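Non-structural protein 2 (Human rotavirus C, PDB 2GU0) probably binds single-stranded RNA, hydrolyses nucleoside triphosphates and unwinds RNA helices as an octamer during viral genome replication and packaging. Local coordinates at residues 203-207 and 208-212; 268-271 and 272-275. All blocks are in the same frame, centred on the assembly; numbering follows the deposited sequence.

Contact 1: residues 203-207 and 208-212; sequences AAYIR and YNFNK
Tyr205 and Asn209 meet one turn apart at the C-terminal end of helix 196-209, in the HIT-like C-terminal half of the protein and within the segment predicted to bind RNA. Asn209 lays its amide over one face of the Tyr205 ring, the two planes 21° apart, with ND2 about 3.0 Å from CE1 and offset toward the rim. The same ND2 bonds Tyr205 O at 3.0 Å, in the plane of its own amide, while the backbone N of Asn209 reaches that oxygen as well. One carbonyl thus takes two donors, and the amide is held flat against the ring.

Ile206 and Phe210 form the buried side. Phe210, the first residue to leave helical geometry, keeps its CG beside its own backbone N (chi1 -58°), which brings CD1 to 4.1 Å from Ile206 CG2; both side chains pack on Ile166 of strand 164-170, in the five-stranded antiparallel sheet. The partly exposed side is bordered by a second subunit: Arg207 lies along helix 293-307, and Asn211 ND2 bonds Tyr208 O of that subunit. Joining the buried pair to the Tyr205 ring, CE2 of Tyr205 meets the edge of the Phe210 ring at CE1, 4.1 Å away.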
loop_
_atom_site.group_PDB
_atom_site.type_symbol
_atom_site.label_atom_id
_atom_site.label_comp_id
_atom_site.label_asym_id
_atom_site.label_seq_id
_atom_site.Cartn_x
_atom_site.Cartn_y
_atom_site.Cartn_z
ATOM N N ALA A 203 -21.714 -25.812 -38.103
ATOM C CA ALA A 203 -20.657 -25.767 -39.112
ATOM C C ALA A 203 -20.576 -24.368 -39.701
ATOM O O ALA A 203 -19.490 -23.818 -39.891
ATOM C CB ALA A 203 -20.952 -26.777 -40.216
ATOM N N ALA A 204 -21.744 -23.807 -39.991
ATOM C CA ALA A 204 -21.844 -22.469 -40.541
ATOM C C ALA A 204 -21.493 -21.480 -39.444
ATOM O O ALA A 204 -20.837 -20.477 -39.695
ATOM C CB ALA A 204 -23.252 -22.215 -41.037
ATOM N N TYR A 205 -21.921 -21.773 -38.220
ATOM C CA TYR A 205 -21.627 -20.884 -37.109
ATOM C C TYR A 205 -20.134 -20.670 -36.938
ATOM O O TYR A 205 -19.693 -19.533 -36.803
ATOM C CB TYR A 205 -22.185 -21.409 -35.785
ATOM C CG TYR A 205 -21.860 -20.485 -34.633
ATOM C CD1 TYR A 205 -22.670 -19.398 -34.340
ATOM C CD2 TYR A 205 -20.675 -20.636 -33.904
ATOM C CE1 TYR A 205 -22.307 -18.472 -33.350
ATOM C CE2 TYR A 205 -20.299 -19.717 -32.917
ATOM C CZ TYR A 205 -21.118 -18.640 -32.650
ATOM O OH TYR A 205 -20.746 -17.721 -31.707
ATOM N N ILE A 206 -19.348 -21.740 -36.930
ATOM C CA ILE A 206 -17.913 -21.556 -36.740
ATOM C C ILE A 206 -17.186 -21.042 -37.974
ATOM O O ILE A 206 -16.066 -20.540 -37.873
ATOM C CB ILE A 206 -17.202 -22.847 -36.241
ATOM C CG1 ILE A 206 -17.445 -24.000 -37.210
ATOM C CG2 ILE A 206 -17.671 -23.195 -34.831
ATOM C CD1 ILE A 206 -16.724 -25.267 -36.814
ATOM N N ARG A 207 -17.807 -21.156 -39.143
ATOM C CA ARG A 207 -17.146 -20.655 -40.338
ATOM C C ARG A 207 -17.092 -19.147 -40.257
ATOM O O ARG A 207 -16.074 -18.538 -40.575
ATOM C CB ARG A 207 -17.882 -21.063 -41.602
ATOM C CG ARG A 207 -17.437 -22.378 -42.191
ATOM C CD ARG A 207 -17.486 -22.319 -43.714
ATOM N NE ARG A 207 -16.169 -22.054 -44.288
ATOM C CZ ARG A 207 -15.960 -21.539 -45.494
ATOM N NH1 ARG A 207 -16.985 -21.215 -46.274
ATOM N NH2 ARG A 207 -14.717 -21.356 -45.923
ATOM N N TYR A 208 -18.188 -18.547 -39.810
ATOM C CA TYR A 208 -18.256 -17.099 -39.690
ATOM C C TYR A 208 -17.596 -16.548 -38.409
ATOM O O TYR A 208 -16.961 -15.492 -38.443
ATOM C CB TYR A 208 -19.719 -16.645 -39.780
ATOM C CG TYR A 208 -19.898 -15.156 -39.652
ATOM C CD1 TYR A 208 -19.586 -14.300 -40.706
ATOM C CD2 TYR A 208 -20.338 -14.597 -38.458
ATOM C CE1 TYR A 208 -19.706 -12.916 -40.568
ATOM C CE2 TYR A 208 -20.462 -13.223 -38.310
ATOM C CZ TYR A 208 -20.143 -12.385 -39.363
ATOM O OH TYR A 208 -20.253 -11.023 -39.195
ATOM N N ASN A 209 -17.719 -17.268 -37.295
ATOM C CA ASN A 209 -17.140 -16.824 -36.016
ATOM C C ASN A 209 -15.683 -17.214 -35.742
ATOM O O ASN A 209 -15.042 -16.633 -34.869
ATOM C CB ASN A 209 -18.007 -17.312 -34.860
ATOM C CG ASN A 209 -19.287 -16.539 -34.746
ATOM O OD1 ASN A 209 -19.302 -15.428 -34.206
ATOM N ND2 ASN A 209 -20.378 -17.104 -35.275
ATOM N N PHE A 210 -15.175 -18.207 -36.466
ATOM C CA PHE A 210 -13.802 -18.671 -36.307
ATOM C C PHE A 210 -13.280 -19.007 -37.694
ATOM O O PHE A 210 -12.839 -20.128 -37.936
ATOM C CB PHE A 210 -13.747 -19.939 -35.450
ATOM C CG PHE A 210 -14.331 -19.782 -34.075
ATOM C CD1 PHE A 210 -15.710 -19.722 -33.891
ATOM C CD2 PHE A 210 -13.501 -19.681 -32.963
ATOM C CE1 PHE A 210 -16.255 -19.560 -32.623
ATOM C CE2 PHE A 210 -14.038 -19.517 -31.689
ATOM C CZ PHE A 210 -15.422 -19.458 -31.520
ATOM N N ASN A 211 -13.326 -18.039 -38.605
ATOM C CA ASN A 211 -12.891 -18.291 -39.972
ATOM C C ASN A 211 -11.417 -18.636 -40.100
ATOM O O ASN A 211 -11.028 -19.335 -41.029
ATOM C CB ASN A 211 -13.250 -17.106 -40.890
ATOM C CG ASN A 211 -12.208 -16.001 -40.878
ATOM O OD1 ASN A 211 -12.105 -15.232 -39.922
ATOM N ND2 ASN A 211 -11.428 -15.918 -41.954
ATOM N N LYS A 212 -10.595 -18.161 -39.170
ATOM C CA LYS A 212 -9.158 -18.448 -39.206
ATOM C C LYS A 212 -8.831 -19.865 -38.722
ATOM O O LYS A 212 -7.695 -20.336 -38.857
ATOM C CB LYS A 212 -8.394 -17.445 -38.334
ATOM C CG LYS A 212 -8.244 -16.056 -38.920
ATOM C CD LYS A 212 -7.458 -15.176 -37.960
ATOM C CE LYS A 212 -7.068 -13.836 -38.587
ATOM N NZ LYS A 212 -6.371 -12.916 -37.615
#

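Contact 2: residues 268-271 and 272-275; sequences TCIG and QLCG
Ile270 and Leu273 touch through their outermost methyls, CD1 of Ile270 lying 3.9 Å from CD1 of Leu273 where the two side chains run obliquely past each other. Leu273 also rests its CG 3.4 Å from Cys269 O, the carbonyl that receives its own backbone N-H. On another side of the turn, Gln272 sets its CG 3.2 Å from Thr268 O; with CG beside the backbone N (chi1 -57°), the aliphatic part of the chain runs back along the preceding turn.

Behind these side chains stands the backbone of an alpha-helix, 264-275, toward its C-terminal part. Gln272 N meets Thr268 O at 2.7 Å, and Leu273 N follows to Cys269 O at 3.1 Å. Further on the pattern slackens: Cys274 N is shared weakly between Ile270 O and Gly271 O, and Gly275 N reaches Gly271 O only weakly.

Neighbouring elements set the outer shell. Helix 231-243 receives the apolar pair, Leu238 against Ile270 and Asp239 against Leu273, while Cys269 is buried against Ala282 and Leu286 of the two short helices that follow. The amide of Gln272 extends toward Ser285, with a weak hydrogen bond from OE1 to OG, and Cys274 and Gly275 are exposed.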
loop_
_atom_site.group_PDB
_atom_site.type_symbol
_atom_site.label_atom_id
_atom_site.label_comp_id
_atom_site.label_asym_id
_atom_site.label_seq_id
_atom_site.Cartn_x
_atom_site.Cartn_y
_atom_site.Cartn_z
ATOM N N THR A 268 -10.341 -35.965 -44.989
ATOM C CA THR A 268 -9.771 -36.890 -45.972
ATOM C C THR A 268 -8.286 -37.179 -45.775
ATOM O O THR A 268 -7.850 -38.322 -45.934
ATOM C CB THR A 268 -9.957 -36.376 -47.428
ATOM O OG1 THR A 268 -9.302 -35.112 -47.578
ATOM C CG2 THR A 268 -11.432 -36.230 -47.767
ATOM N N CYS A 269 -7.506 -36.150 -45.456
ATOM C CA CYS A 269 -6.077 -36.340 -45.244
ATOM C C CYS A 269 -5.861 -37.427 -44.206
ATOM O O CYS A 269 -5.011 -38.297 -44.374
ATOM C CB CYS A 269 -5.427 -35.045 -44.764
ATOM S SG CYS A 269 -3.737 -35.255 -44.163
ATOM N N ILE A 270 -6.640 -37.374 -43.132
ATOM C CA ILE A 270 -6.538 -38.360 -42.065
ATOM C C ILE A 270 -7.154 -39.668 -42.539
ATOM O O ILE A 270 -6.922 -40.725 -41.962
ATOM C CB ILE A 270 -7.240 -37.861 -40.765
ATOM C CG1 ILE A 270 -6.475 -36.662 -40.201
ATOM C CG2 ILE A 270 -7.291 -38.961 -39.714
ATOM C CD1 ILE A 270 -4.995 -36.916 -40.032
ATOM N N GLY A 271 -7.945 -39.592 -43.602
ATOM C CA GLY A 271 -8.545 -40.794 -44.144
ATOM C C GLY A 271 -7.464 -41.512 -44.927
ATOM O O GLY A 271 -7.291 -42.728 -44.816
ATOM N N GLN A 272 -6.719 -40.736 -45.708
ATOM C CA GLN A 272 -5.639 -41.266 -46.527
ATOM C C GLN A 272 -4.543 -41.912 -45.685
ATOM O O GLN A 272 -3.962 -42.920 -46.087
ATOM C CB GLN A 272 -5.031 -40.157 -47.390
ATOM C CG GLN A 272 -6.028 -39.456 -48.301
ATOM C CD GLN A 272 -5.358 -38.744 -49.465
ATOM O OE1 GLN A 272 -4.427 -37.962 -49.282
ATOM N NE2 GLN A 272 -5.835 -39.013 -50.670
ATOM N N LEU A 273 -4.255 -41.336 -44.522
ATOM C CA LEU A 273 -3.221 -41.887 -43.656
ATOM C C LEU A 273 -3.634 -43.237 -43.064
ATOM O O LEU A 273 -2.803 -44.136 -42.900
ATOM C CB LEU A 273 -2.895 -40.899 -42.534
ATOM C CG LEU A 273 -2.202 -39.608 -42.974
ATOM C CD1 LEU A 273 -1.966 -38.713 -41.781
ATOM C CD2 LEU A 273 -0.885 -39.940 -43.637
ATOM N N CYS A 274 -4.920 -43.375 -42.759
ATOM C CA CYS A 274 -5.446 -44.608 -42.182
ATOM C C CYS A 274 -5.557 -45.729 -43.199
ATOM O O CYS A 274 -5.741 -46.888 -42.832
ATOM C CB CYS A 274 -6.814 -44.354 -41.555
ATOM S SG CYS A 274 -6.737 -43.323 -40.084
ATOM N N GLY A 275 -5.458 -45.379 -44.476
ATOM C CA GLY A 275 -5.534 -46.381 -45.522
ATOM C C GLY A 275 -4.145 -46.868 -45.887
ATOM O O GLY A 275 -3.978 -47.972 -46.409
#

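Overall arrangement
Both contacts lie within single helices of the C-terminal half, 196-209 and 264-275. Of eight touching residues, contact 1 has four buried and none exposed, contact 2 three buried and three exposed, so contact 2 is the more open. Their centres are 24 Å apart and they do not touch. Contact 1 backs onto the five-stranded sheet and helix 293-307 and also faces a second subunit; contact 2 packs on helices 231-243, 279-282 and 285-288, and no other chain of the assembly reaches it. Aromatic rings and amides dominate contact 1; contact 2 has branched aliphatic side chains, cysteines and glycines, with one glutamine, and its Ile270 side chain is about 7 Å from that of Gly219, a predicted ATP-binding residue.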